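Local coordinates for genome polyprotein (Rhinovirus C, PDB 6KU8), which includes the 3C cysteine protease that probably cleaves the viral polyprotein and is held here in complex with the inhibitor rupintrivir, at residues F92-A106 / Q149-V161. Numbering follows the deposited sequence.
With AG7 (4-{2-(4-fluoro-benzyl)-6-methyl-5-[(5-methyl-isoxazole-3-carbonyl)-amino]-4-oxo-heptanoylamino}-5-(2-oxo-pyrrolidin-3-yl)-pentanoic acid ethyl ester), chain B.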
loop_
_atom_site.group_PDB
_atom_site.type_symbol
_atom_site.label_atom_id
_atom_site.label_comp_id
_atom_site.label_asym_id
_atom_site.label_seq_id
_atom_site.Cartn_x
_atom_site.Cartn_y
_atom_site.Cartn_z
ATOM N N PHE A 92 -2.973 5.384 13.164
ATOM C CA PHE A 92 -3.304 6.325 12.096
ATOM C C PHE A 92 -4.100 5.679 10.977
ATOM O O PHE A 92 -4.529 6.379 10.051
ATOM C CB PHE A 92 -2.026 6.945 11.511
ATOM C CG PHE A 92 -1.065 7.447 12.546
ATOM C CD1 PHE A 92 -1.422 8.469 13.407
ATOM C CD2 PHE A 92 0.208 6.901 12.647
ATOM C CE1 PHE A 92 -0.529 8.938 14.358
ATOM C CE2 PHE A 92 1.105 7.361 13.584
ATOM C CZ PHE A 92 0.742 8.381 14.444
ATOM N N ILE A 93 -4.315 4.365 11.031
ATOM C CA ILE A 93 -5.043 3.634 10.024
ATOM C C ILE A 93 -6.528 3.676 10.371
ATOM O O ILE A 93 -6.885 3.307 11.512
ATOM C CB ILE A 93 -4.540 2.186 9.904
ATOM C CG1 ILE A 93 -3.057 2.185 9.499
ATOM C CG2 ILE A 93 -5.371 1.383 8.918
ATOM C CD1 ILE A 93 -2.483 0.795 9.223
ATOM N N PRO A 94 -7.410 4.111 9.479
ATOM C CA PRO A 94 -8.824 4.267 9.839
ATOM C C PRO A 94 -9.452 2.933 10.195
ATOM O O PRO A 94 -8.984 1.870 9.778
ATOM C CB PRO A 94 -9.463 4.838 8.567
ATOM C CG PRO A 94 -8.314 5.431 7.790
ATOM C CD PRO A 94 -7.159 4.504 8.078
ATOM N N GLU A 95 -10.562 3.005 10.938
ATOM C CA GLU A 95 -11.322 1.796 11.230
ATOM C C GLU A 95 -12.321 1.439 10.136
ATOM O O GLU A 95 -12.652 0.259 9.978
ATOM C CB GLU A 95 -12.043 1.934 12.577
ATOM C CG GLU A 95 -11.090 1.747 13.753
ATOM C CD GLU A 95 -11.801 1.679 15.084
ATOM O OE1 GLU A 95 -12.618 2.578 15.379
ATOM O OE2 GLU A 95 -11.538 0.721 15.834
ATOM N N HIS A 96 -12.802 2.417 9.371
ATOM C CA HIS A 96 -13.778 2.158 8.326
ATOM C C HIS A 96 -13.405 2.936 7.072
ATOM O O HIS A 96 -12.557 3.834 7.092
ATOM C CB HIS A 96 -15.205 2.528 8.776
ATOM C CG HIS A 96 -15.680 1.763 9.972
ATOM N ND1 HIS A 96 -16.058 0.438 9.908
ATOM C CD2 HIS A 96 -15.839 2.137 11.265
ATOM C CE1 HIS A 96 -16.429 0.028 11.109
ATOM N NE2 HIS A 96 -16.303 1.039 11.951
ATOM N N GLN A 97 -14.065 2.591 5.972
ATOM C CA GLN A 97 -13.940 3.380 4.759
ATOM C C GLN A 97 -14.625 4.723 4.950
ATOM O O GLN A 97 -15.725 4.790 5.503
ATOM C CB GLN A 97 -14.554 2.633 3.583
ATOM C CG GLN A 97 -13.751 1.437 3.132
ATOM C CD GLN A 97 -14.386 0.764 1.937
ATOM O OE1 GLN A 97 -14.905 -0.353 2.041
ATOM N NE2 GLN A 97 -14.370 1.451 0.797
ATOM N N ARG A 98 -13.964 5.794 4.509
ATOM C CA ARG A 98 -14.501 7.143 4.621
ATOM C C ARG A 98 -13.909 7.995 3.501
ATOM O O ARG A 98 -12.894 7.643 2.898
ATOM C CB ARG A 98 -14.218 7.758 6.016
ATOM C CG ARG A 98 -13.427 6.869 7.011
ATOM C CD ARG A 98 -14.033 6.740 8.467
ATOM N NE ARG A 98 -13.257 7.450 9.507
ATOM C CZ ARG A 98 -12.601 6.908 10.551
ATOM N NH1 ARG A 98 -12.584 5.597 10.786
ATOM N NH2 ARG A 98 -11.943 7.717 11.386
ATOM N N GLU A 99 -14.564 9.115 3.209
ATOM C CA GLU A 99 -13.987 10.102 2.300
ATOM C C GLU A 99 -12.932 10.943 3.022
ATOM O O GLU A 99 -13.101 11.314 4.186
ATOM C CB GLU A 99 -15.092 10.995 1.726
ATOM C CG GLU A 99 -14.591 12.210 0.952
ATOM C CD GLU A 99 -15.715 12.972 0.275
ATOM O OE1 GLU A 99 -16.760 12.350 -0.008
ATOM O OE2 GLU A 99 -15.553 14.188 0.031
ATOM N N TRP A 100 -11.834 11.243 2.328
ATOM C CA TRP A 100 -10.730 12.026 2.882
ATOM C C TRP A 100 -10.400 13.158 1.929
ATOM O O TRP A 100 -10.407 12.966 0.709
ATOM C CB TRP A 100 -9.464 11.175 3.114
ATOM C CG TRP A 100 -9.721 10.059 4.054
ATOM C CD1 TRP A 100 -10.206 8.830 3.742
ATOM C CD2 TRP A 100 -9.552 10.080 5.480
ATOM N NE1 TRP A 100 -10.357 8.072 4.888
ATOM C CE2 TRP A 100 -9.961 8.823 5.967
ATOM C CE3 TRP A 100 -9.109 11.050 6.391
ATOM C CZ2 TRP A 100 -9.923 8.496 7.326
ATOM C CZ3 TRP A 100 -9.068 10.727 7.739
ATOM C CH2 TRP A 100 -9.482 9.462 8.195
ATOM N N SER A 101 -10.119 14.338 2.478
ATOM C CA SER A 101 -9.683 15.451 1.648
ATOM C C SER A 101 -8.173 15.651 1.773
ATOM O O SER A 101 -7.533 15.216 2.740
ATOM C CB SER A 101 -10.437 16.744 2.016
ATOM O OG SER A 101 -10.222 17.102 3.365
ATOM N N ASN A 102 -7.602 16.275 0.743
ATOM C CA ASN A 102 -6.209 16.720 0.756
ATOM C C ASN A 102 -5.245 15.572 1.061
ATOM O O ASN A 102 -4.296 15.708 1.841
ATOM C CB ASN A 102 -6.029 17.873 1.749
ATOM C CG ASN A 102 -6.984 19.025 1.481
ATOM O OD1 ASN A 102 -7.944 19.238 2.217
ATOM N ND2 ASN A 102 -6.723 19.770 0.421
ATOM N N MET A 103 -5.483 14.435 0.414
ATOM C CA MET A 103 -4.601 13.283 0.524
ATOM C C MET A 103 -3.409 13.400 -0.422
ATOM O O MET A 103 -3.457 14.073 -1.456
ATOM C CB MET A 103 -5.369 11.994 0.229
ATOM C CG MET A 103 -6.135 11.463 1.430
ATOM S SD MET A 103 -4.953 10.880 2.662
ATOM C CE MET A 103 -5.950 10.960 4.160
ATOM N N HIS A 104 -2.337 12.698 -0.067
ATOM C CA HIS A 104 -1.120 12.639 -0.861
ATOM C C HIS A 104 -0.831 11.196 -1.262
ATOM O O HIS A 104 -1.208 10.252 -0.560
ATOM C CB HIS A 104 0.085 13.201 -0.077
ATOM C CG HIS A 104 0.046 14.687 0.117
ATOM N ND1 HIS A 104 1.083 15.512 -0.266
ATOM C CD2 HIS A 104 -0.911 15.498 0.629
ATOM C CE1 HIS A 104 0.769 16.766 0.012
ATOM N NE2 HIS A 104 -0.434 16.785 0.554
ATOM N N LEU A 105 -0.167 11.028 -2.398
ATOM C CA LEU A 105 0.446 9.752 -2.751
ATOM C C LEU A 105 1.949 9.902 -2.580
ATOM O O LEU A 105 2.541 10.854 -3.102
ATOM C CB LEU A 105 0.103 9.335 -4.185
ATOM C CG LEU A 105 0.840 8.109 -4.768
ATOM C CD1 LEU A 105 0.690 6.944 -3.864
ATOM C CD2 LEU A 105 0.303 7.753 -6.155
ATOM N N ALA A 106 2.560 8.989 -1.825
ATOM C CA ALA A 106 3.997 9.051 -1.576
ATOM C C ALA A 106 4.595 7.672 -1.789
ATOM O O ALA A 106 4.030 6.669 -1.342
ATOM C CB ALA A 106 4.315 9.557 -0.162
ATOM N N GLN A 149 4.022 3.272 -9.471
ATOM C CA GLN A 149 3.648 3.897 -8.214
ATOM C C GLN A 149 2.883 2.954 -7.292
ATOM O O GLN A 149 2.457 3.375 -6.216
ATOM C CB GLN A 149 2.826 5.157 -8.490
ATOM C CG GLN A 149 3.620 6.206 -9.241
ATOM C CD GLN A 149 2.789 7.395 -9.617
ATOM O OE1 GLN A 149 1.558 7.327 -9.630
ATOM N NE2 GLN A 149 3.455 8.512 -9.915
ATOM N N CYS A 150 2.708 1.690 -7.675
ATOM C CA CYS A 150 1.964 0.787 -6.811
ATOM C C CYS A 150 2.693 0.577 -5.490
ATOM O O CYS A 150 3.927 0.601 -5.418
ATOM C CB CYS A 150 1.712 -0.550 -7.498
ATOM S SG CYS A 150 0.250 -0.455 -8.558
ATOM N N GLY A 151 1.901 0.327 -4.450
ATOM C CA GLY A 151 2.378 0.286 -3.095
ATOM C C GLY A 151 2.528 1.643 -2.462
ATOM O O GLY A 151 2.563 1.734 -1.231
ATOM N N GLY A 152 2.591 2.709 -3.259
ATOM C CA GLY A 152 2.675 4.044 -2.704
ATOM C C GLY A 152 1.634 4.229 -1.620
ATOM O O GLY A 152 0.530 3.694 -1.726
ATOM N N VAL A 153 1.954 4.983 -0.612
ATOM C CA VAL A 153 1.059 5.251 0.472
ATOM C C VAL A 153 0.110 6.421 0.163
ATOM O O VAL A 153 0.526 7.397 -0.349
ATOM C CB VAL A 153 1.822 5.575 1.767
ATOM C CG1 VAL A 153 0.867 5.690 2.910
ATOM C CG2 VAL A 153 2.902 4.563 2.086
ATOM N N ILE A 154 -1.167 6.263 0.451
ATOM C CA ILE A 154 -2.133 7.332 0.317
ATOM C C ILE A 154 -2.374 7.817 1.747
ATOM O O ILE A 154 -2.942 7.110 2.527
ATOM C CB ILE A 154 -3.440 6.890 -0.332
ATOM C CG1 ILE A 154 -3.219 6.275 -1.711
ATOM C CG2 ILE A 154 -4.432 8.033 -0.343
ATOM C CD1 ILE A 154 -2.544 7.119 -2.714
ATOM N N ALA A 155 -1.930 9.030 2.028
ATOM C CA ALA A 155 -1.990 9.601 3.357
ATOM C C ALA A 155 -1.780 11.091 3.487
ATOM O O ALA A 155 -1.425 11.737 2.541
ATOM C CB ALA A 155 -0.927 8.953 4.206
ATOM N N ASN A 156 -2.081 11.596 4.676
ATOM C CA ASN A 156 -1.715 12.959 5.055
ATOM C C ASN A 156 -1.475 12.937 6.561
ATOM O O ASN A 156 -1.460 11.869 7.171
ATOM C CB ASN A 156 -2.779 13.970 4.595
ATOM C CG ASN A 156 -4.141 13.746 5.251
ATOM O OD1 ASN A 156 -4.248 13.091 6.286
ATOM N ND2 ASN A 156 -5.187 14.292 4.640
ATOM N N THR A 157 -1.274 14.102 7.172
ATOM C CA THR A 157 -0.886 14.118 8.586
ATOM C C THR A 157 -1.872 13.325 9.444
ATOM O O THR A 157 -3.067 13.640 9.497
ATOM C CB THR A 157 -0.774 15.562 9.087
ATOM O OG1 THR A 157 0.205 16.251 8.304
ATOM C CG2 THR A 157 -0.336 15.601 10.559
ATOM N N GLY A 158 -1.370 12.259 10.073
ATOM C CA GLY A 158 -2.145 11.429 10.973
ATOM C C GLY A 158 -3.120 10.455 10.342
ATOM O O GLY A 158 -3.816 9.754 11.074
ATOM N N ASN A 159 -3.218 10.375 9.017
ATOM C CA ASN A 159 -4.206 9.493 8.396
ATOM C C ASN A 159 -3.525 8.655 7.319
ATOM O O ASN A 159 -3.080 9.197 6.302
ATOM C CB ASN A 159 -5.357 10.299 7.795
ATOM C CG ASN A 159 -6.028 11.216 8.800
ATOM O OD1 ASN A 159 -6.483 10.767 9.834
ATOM N ND2 ASN A 159 -6.124 12.503 8.471
ATOM N N ILE A 160 -3.439 7.349 7.528
ATOM C CA ILE A 160 -2.766 6.447 6.588
ATOM C C ILE A 160 -3.844 5.517 6.043
ATOM O O ILE A 160 -4.298 4.602 6.739
ATOM C CB ILE A 160 -1.614 5.668 7.242
ATOM C CG1 ILE A 160 -0.603 6.629 7.897
ATOM C CG2 ILE A 160 -0.910 4.780 6.190
ATOM C CD1 ILE A 160 0.412 5.928 8.782
ATOM N N VAL A 161 -4.247 5.748 4.801
ATOM C CA VAL A 161 -5.596 5.420 4.382
ATOM C C VAL A 161 -5.658 4.377 3.271
ATOM O O VAL A 161 -6.686 3.686 3.150
ATOM C CB VAL A 161 -6.301 6.734 3.981
ATOM C CG1 VAL A 161 -6.764 6.773 2.542
ATOM C CG2 VAL A 161 -7.357 7.133 5.007
HETATM C C01 AG7 B . -3.835 -1.865 -13.577
HETATM C C02 AG7 B . -2.968 -3.058 -13.212
HETATM O O03 AG7 B . -3.759 -0.773 -13.092
HETATM C C04 AG7 B . -2.253 -2.946 -11.872
HETATM C C05 AG7 B . -1.836 -4.377 -11.577
HETATM C C06 AG7 B . -3.017 -5.182 -11.013
HETATM C C07 AG7 B . -3.749 -4.683 -9.947
HETATM C C08 AG7 B . -4.815 -5.405 -9.435
HETATM C C09 AG7 B . -5.163 -6.632 -9.989
HETATM C C10 AG7 B . -4.434 -7.136 -11.057
HETATM C C11 AG7 B . -3.364 -6.413 -11.570
HETATM N N12 AG7 B . -0.698 -0.963 -11.149
HETATM C C13 AG7 B . 0.397 -0.060 -11.547
HETATM C C14 AG7 B . -0.186 1.331 -11.357
HETATM C C15 AG7 B . -1.224 1.642 -12.502
HETATM C C16 AG7 B . -1.529 3.226 -12.492
HETATM N N17 AG7 B . -1.624 3.641 -13.745
HETATM O O18 AG7 B . -1.653 3.891 -11.518
HETATM C C19 AG7 B . 1.773 -0.187 -10.883
HETATM C C20 AG7 B . 2.063 -1.645 -10.492
HETATM C C21 AG7 B . 2.920 -2.048 -11.671
HETATM O O22 AG7 B . 2.824 -3.318 -12.231
HETATM O O23 AG7 B . 3.643 -1.227 -12.121
HETATM C C47 AG7 B . -1.096 -1.978 -12.109
HETATM O O48 AG7 B . -0.502 -2.035 -13.133
HETATM C C50 AG7 B . 3.663 -3.453 -13.338
HETATM C C53 AG7 B . 3.782 -4.940 -13.669
HETATM C C57 AG7 B . -4.824 -2.251 -14.661
HETATM N N58 AG7 B . -5.757 -1.207 -14.842
HETATM C C59 AG7 B . -7.092 -1.560 -15.178
HETATM O O60 AG7 B . -7.529 -2.659 -15.313
HETATM C C78 AG7 B . -4.112 -2.443 -16.002
HETATM C C81 AG7 B . -5.021 -3.035 -17.087
HETATM F F1 AG7 B . -6.223 -7.336 -9.480
HETATM C C82 AG7 B . -3.538 -1.100 -16.463
HETATM C C83 AG7 B . -1.393 2.469 -14.685
HETATM C C84 AG7 B . -0.749 1.362 -13.727
HETATM C C1 AG7 B . -7.871 -0.313 -15.367
HETATM O O HOH W 1 -6.783 7.933 10.403
HETATM O O HOH W 2 -8.005 14.175 5.388
#
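Met-103 reaches across strand 153-156, and its flexible, apolar chain suits the varied surface it meets. CB lies 4.1 Å from Ile-154 CG2. A bend at chi2 (-69°) carries SD over the backbone of Ala-155, 3.3 Å from its C atom. The methyl CE ends against the Asn-156 amide and Asn-159 CB. These two asparagines hold each other across their turn, Asn-159 ND2 donating 2.9 Å to a lone pair of Asn-156 OD1. In the same amide plane Asn-156 ND2 donates a long hydrogen bond to Asn-102 O, 3.3 Å away, from above that carbonyl's plane. Trp-100 offers a broad flat surface: Val-161 CG2 sits over one face in a CH-pi contact, 3.3 Å from the five-membered ring's centroid, while the Asn-159 amide comes obliquely to the six-membered ring, its CG 3.3 Å from Trp-100 CZ3, planes 44° apart. Antiparallel backbone bonds pair His-104 with Ala-155 and Ala-106 with Val-153, and Leu-105 CD1 presses on Ile-154 CD1 at 3.4 Å. Gly-158, at positive phi, fits the type II turn 156-159 joining the two strands. The hairpin follows Cys-150, the probable nucleophile beside the inhibitor, an arrangement characteristic of the C-terminal beta-barrel of chymotrypsin-like 3C proteases.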